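Local coordinates for protein cryptic loci regulator 2 (Schizosaccharomyces pombe 972h-, PDB 5IKJ) that promotes transcriptional silencing of heterochromatin in the SHREC repressor complex, acting upstream of histone deacetylases and helping to position nucleosomes, at residues 430-438 / 471-479. Numbering follows the deposited sequence.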
# COMPACT_ATOMS: atom_id res chain seq x y z
N SER A 430 5.01 -15.93 -11.55
CA SER A 430 5.99 -16.44 -12.51
C SER A 430 7.27 -16.84 -11.79
O SER A 430 7.64 -16.26 -10.76
CB SER A 430 6.29 -15.40 -13.58
OG SER A 430 6.53 -14.13 -13.00
N LEU A 431 7.95 -17.84 -12.35
CA LEU A 431 9.16 -18.40 -11.76
C LEU A 431 10.38 -17.92 -12.54
O LEU A 431 10.36 -17.90 -13.78
CB LEU A 431 9.10 -19.93 -11.76
CG LEU A 431 7.83 -20.54 -11.17
CD1 LEU A 431 7.82 -22.05 -11.34
CD2 LEU A 431 7.69 -20.16 -9.70
N TRP A 432 11.43 -17.55 -11.82
CA TRP A 432 12.62 -16.96 -12.41
C TRP A 432 13.87 -17.64 -11.87
O TRP A 432 13.85 -18.30 -10.83
CB TRP A 432 12.71 -15.46 -12.12
CG TRP A 432 11.57 -14.65 -12.66
CD1 TRP A 432 10.26 -14.71 -12.26
CD2 TRP A 432 11.63 -13.65 -13.68
NE1 TRP A 432 9.51 -13.82 -12.97
CE2 TRP A 432 10.33 -13.15 -13.85
CE3 TRP A 432 12.66 -13.14 -14.46
CZ2 TRP A 432 10.03 -12.16 -14.78
CZ3 TRP A 432 12.37 -12.15 -15.38
CH2 TRP A 432 11.06 -11.67 -15.53
N THR A 433 14.97 -17.45 -12.60
CA THR A 433 16.30 -17.78 -12.13
C THR A 433 17.17 -16.53 -12.20
O THR A 433 16.93 -15.64 -13.03
CB THR A 433 16.93 -18.91 -12.97
OG1 THR A 433 18.12 -19.37 -12.32
CG2 THR A 433 17.28 -18.42 -14.38
N GLN A 434 18.17 -16.47 -11.33
CA GLN A 434 19.09 -15.34 -11.29
C GLN A 434 20.50 -15.84 -11.57
O GLN A 434 20.89 -16.92 -11.12
CB GLN A 434 19.04 -14.62 -9.94
CG GLN A 434 19.56 -15.44 -8.77
CD GLN A 434 19.30 -14.77 -7.43
OE1 GLN A 434 18.87 -15.42 -6.48
NE2 GLN A 434 19.56 -13.47 -7.35
N ILE A 435 21.26 -15.04 -12.32
CA ILE A 435 22.62 -15.39 -12.72
C ILE A 435 23.54 -14.25 -12.30
O ILE A 435 23.36 -13.11 -12.73
CB ILE A 435 22.74 -15.64 -14.23
CG1 ILE A 435 21.74 -16.71 -14.67
CG2 ILE A 435 24.16 -16.04 -14.60
CD1 ILE A 435 20.42 -16.16 -15.17
N ASP A 436 24.53 -14.56 -11.46
CA ASP A 436 25.55 -13.60 -11.07
C ASP A 436 26.73 -13.76 -12.02
O ASP A 436 27.42 -14.78 -12.00
CB ASP A 436 25.98 -13.81 -9.62
CG ASP A 436 26.74 -12.62 -9.06
OD1 ASP A 436 27.15 -11.75 -9.85
OD2 ASP A 436 26.92 -12.56 -7.82
N LYS A 437 26.97 -12.74 -12.85
CA LYS A 437 28.01 -12.85 -13.87
C LYS A 437 29.39 -12.99 -13.24
O LYS A 437 30.26 -13.67 -13.80
CB LYS A 437 27.98 -11.63 -14.79
CG LYS A 437 26.58 -11.17 -15.17
CD LYS A 437 26.64 -10.11 -16.27
CE LYS A 437 25.45 -9.17 -16.22
NZ LYS A 437 25.84 -7.79 -16.62
N ASN A 438 29.61 -12.35 -12.09
CA ASN A 438 30.89 -12.43 -11.40
C ASN A 438 31.30 -13.89 -11.15
O ASN A 438 30.45 -14.77 -11.08
CB ASN A 438 30.82 -11.68 -10.06
CG ASN A 438 30.48 -10.21 -10.24
OD1 ASN A 438 30.23 -9.75 -11.36
ND2 ASN A 438 30.46 -9.47 -9.14
N ASN A 471 25.96 -7.19 -10.68
CA ASN A 471 26.24 -8.04 -11.84
C ASN A 471 25.36 -9.28 -11.82
O ASN A 471 25.83 -10.42 -11.89
CB ASN A 471 27.72 -8.41 -11.86
CG ASN A 471 28.63 -7.20 -11.98
OD1 ASN A 471 29.58 -7.05 -11.21
ND2 ASN A 471 28.34 -6.33 -12.94
N THR A 472 24.05 -9.05 -11.70
CA THR A 472 23.06 -10.11 -11.58
C THR A 472 22.04 -9.97 -12.70
O THR A 472 21.55 -8.87 -12.97
CB THR A 472 22.38 -10.06 -10.21
OG1 THR A 472 23.36 -10.27 -9.18
CG2 THR A 472 21.30 -11.13 -10.10
N TYR A 473 21.72 -11.10 -13.33
CA TYR A 473 20.83 -11.15 -14.49
C TYR A 473 19.68 -12.10 -14.19
O TYR A 473 19.88 -13.14 -13.55
CB TYR A 473 21.62 -11.62 -15.72
CG TYR A 473 20.83 -11.77 -17.00
CD1 TYR A 473 20.31 -10.66 -17.66
CD2 TYR A 473 20.64 -13.02 -17.57
CE1 TYR A 473 19.60 -10.80 -18.84
CE2 TYR A 473 19.93 -13.17 -18.75
CZ TYR A 473 19.42 -12.06 -19.38
OH TYR A 473 18.71 -12.21 -20.55
N PHE A 474 18.48 -11.75 -14.64
CA PHE A 474 17.27 -12.49 -14.31
C PHE A 474 16.57 -12.96 -15.57
O PHE A 474 16.46 -12.22 -16.55
CB PHE A 474 16.32 -11.62 -13.48
CG PHE A 474 16.91 -11.14 -12.18
CD1 PHE A 474 16.97 -11.98 -11.08
CD2 PHE A 474 17.40 -9.86 -12.06
CE1 PHE A 474 17.51 -11.55 -9.88
CE2 PHE A 474 17.95 -9.41 -10.87
CZ PHE A 474 18.00 -10.26 -9.78
N ARG A 475 16.10 -14.21 -15.54
CA ARG A 475 15.40 -14.82 -16.67
C ARG A 475 14.19 -15.59 -16.16
O ARG A 475 14.26 -16.27 -15.13
CB ARG A 475 16.30 -15.77 -17.46
CG ARG A 475 17.01 -15.14 -18.63
CD ARG A 475 17.59 -16.19 -19.57
NE ARG A 475 18.25 -17.28 -18.86
CZ ARG A 475 17.68 -18.45 -18.56
NH1 ARG A 475 16.43 -18.72 -18.91
NH2 ARG A 475 18.38 -19.37 -17.90
N CYS A 476 13.08 -15.48 -16.89
CA CYS A 476 11.90 -16.29 -16.61
C CYS A 476 12.08 -17.69 -17.19
O CYS A 476 12.56 -17.85 -18.31
CB CYS A 476 10.65 -15.63 -17.21
SG CYS A 476 9.09 -16.37 -16.68
N LEU A 477 11.69 -18.69 -16.41
CA LEU A 477 11.94 -20.08 -16.76
C LEU A 477 10.81 -20.72 -17.57
O LEU A 477 10.90 -21.91 -17.89
CB LEU A 477 12.16 -20.92 -15.50
CG LEU A 477 13.46 -20.77 -14.70
CD1 LEU A 477 13.49 -21.80 -13.59
CD2 LEU A 477 14.69 -20.91 -15.59
N HIS A 478 9.76 -19.98 -17.91
CA HIS A 478 8.59 -20.59 -18.53
C HIS A 478 7.94 -19.60 -19.48
O HIS A 478 8.37 -18.45 -19.62
CB HIS A 478 7.60 -21.05 -17.46
CG HIS A 478 7.08 -19.93 -16.60
ND1 HIS A 478 6.05 -19.10 -17.01
CD2 HIS A 478 7.45 -19.51 -15.38
CE1 HIS A 478 5.81 -18.22 -16.06
NE2 HIS A 478 6.64 -18.44 -15.06
N ASP A 479 6.89 -20.07 -20.15
CA ASP A 479 6.20 -19.26 -21.14
C ASP A 479 5.57 -18.03 -20.48
O ASP A 479 4.98 -18.12 -19.40
CB ASP A 479 5.13 -20.09 -21.85
CG ASP A 479 4.69 -19.48 -23.16
OD1 ASP A 479 3.92 -18.50 -23.15
OD2 ASP A 479 5.11 -20.00 -24.22
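One face of the Trp432 indole is covered by Cys476, whose CB lies 4.0 Å from the centroid of the six-membered ring, almost on its normal, in a CH-pi contact. With SG anti to the backbone N (chi1 -170°), the sulfur reaches over the five-membered ring, a polarisable atom well suited to a pi surface. At the edge of the indole, NE1 donates to Ser430 OG at 3.0 Å, close to the ring plane, which helps to fix the rotation of the ring; the ring of Phe411 also meets the indole, the two planes about 15° apart. The His478 imidazole takes the same Cys476 SG over one face and presents its edge to strand 425-436: NE2, 3.1 Å from Leu431 N, accepts that backbone N-H in the ring plane. Its ND1 donates to Asp479 O, so both ring nitrogens have partners, consistent with a proton on ND1 and a lone pair on NE2; Tyr484 meets the ring edge-to-face.

These groups lie at one end of an antiparallel pairing between strands 425-436 and 472-476, part of a mixed sheet within the Clr2 region assigned to the SH3 clan. Thr433–Arg475 and Ile435–Tyr473 are its hydrogen-bonded pairs, with Thr433 N 2.9 Å from Arg475 O. On their side of the sheet, Thr433 CG2 sits over one face of the Arg475 guanidinium, while Thr433 OG1 is hydrogen-bonded to Lys408 O; beta-branched residues such as threonine and isoleucine favour this extended backbone. Ile435 CD1 lies alongside Tyr473, 4.0 Å from CD2. On the Trp432 side, Gln434 CB approaches Phe474 CE1 at 3.4 Å, and the buried phenyl also packs on Leu463 and Val466 of helix 461-469.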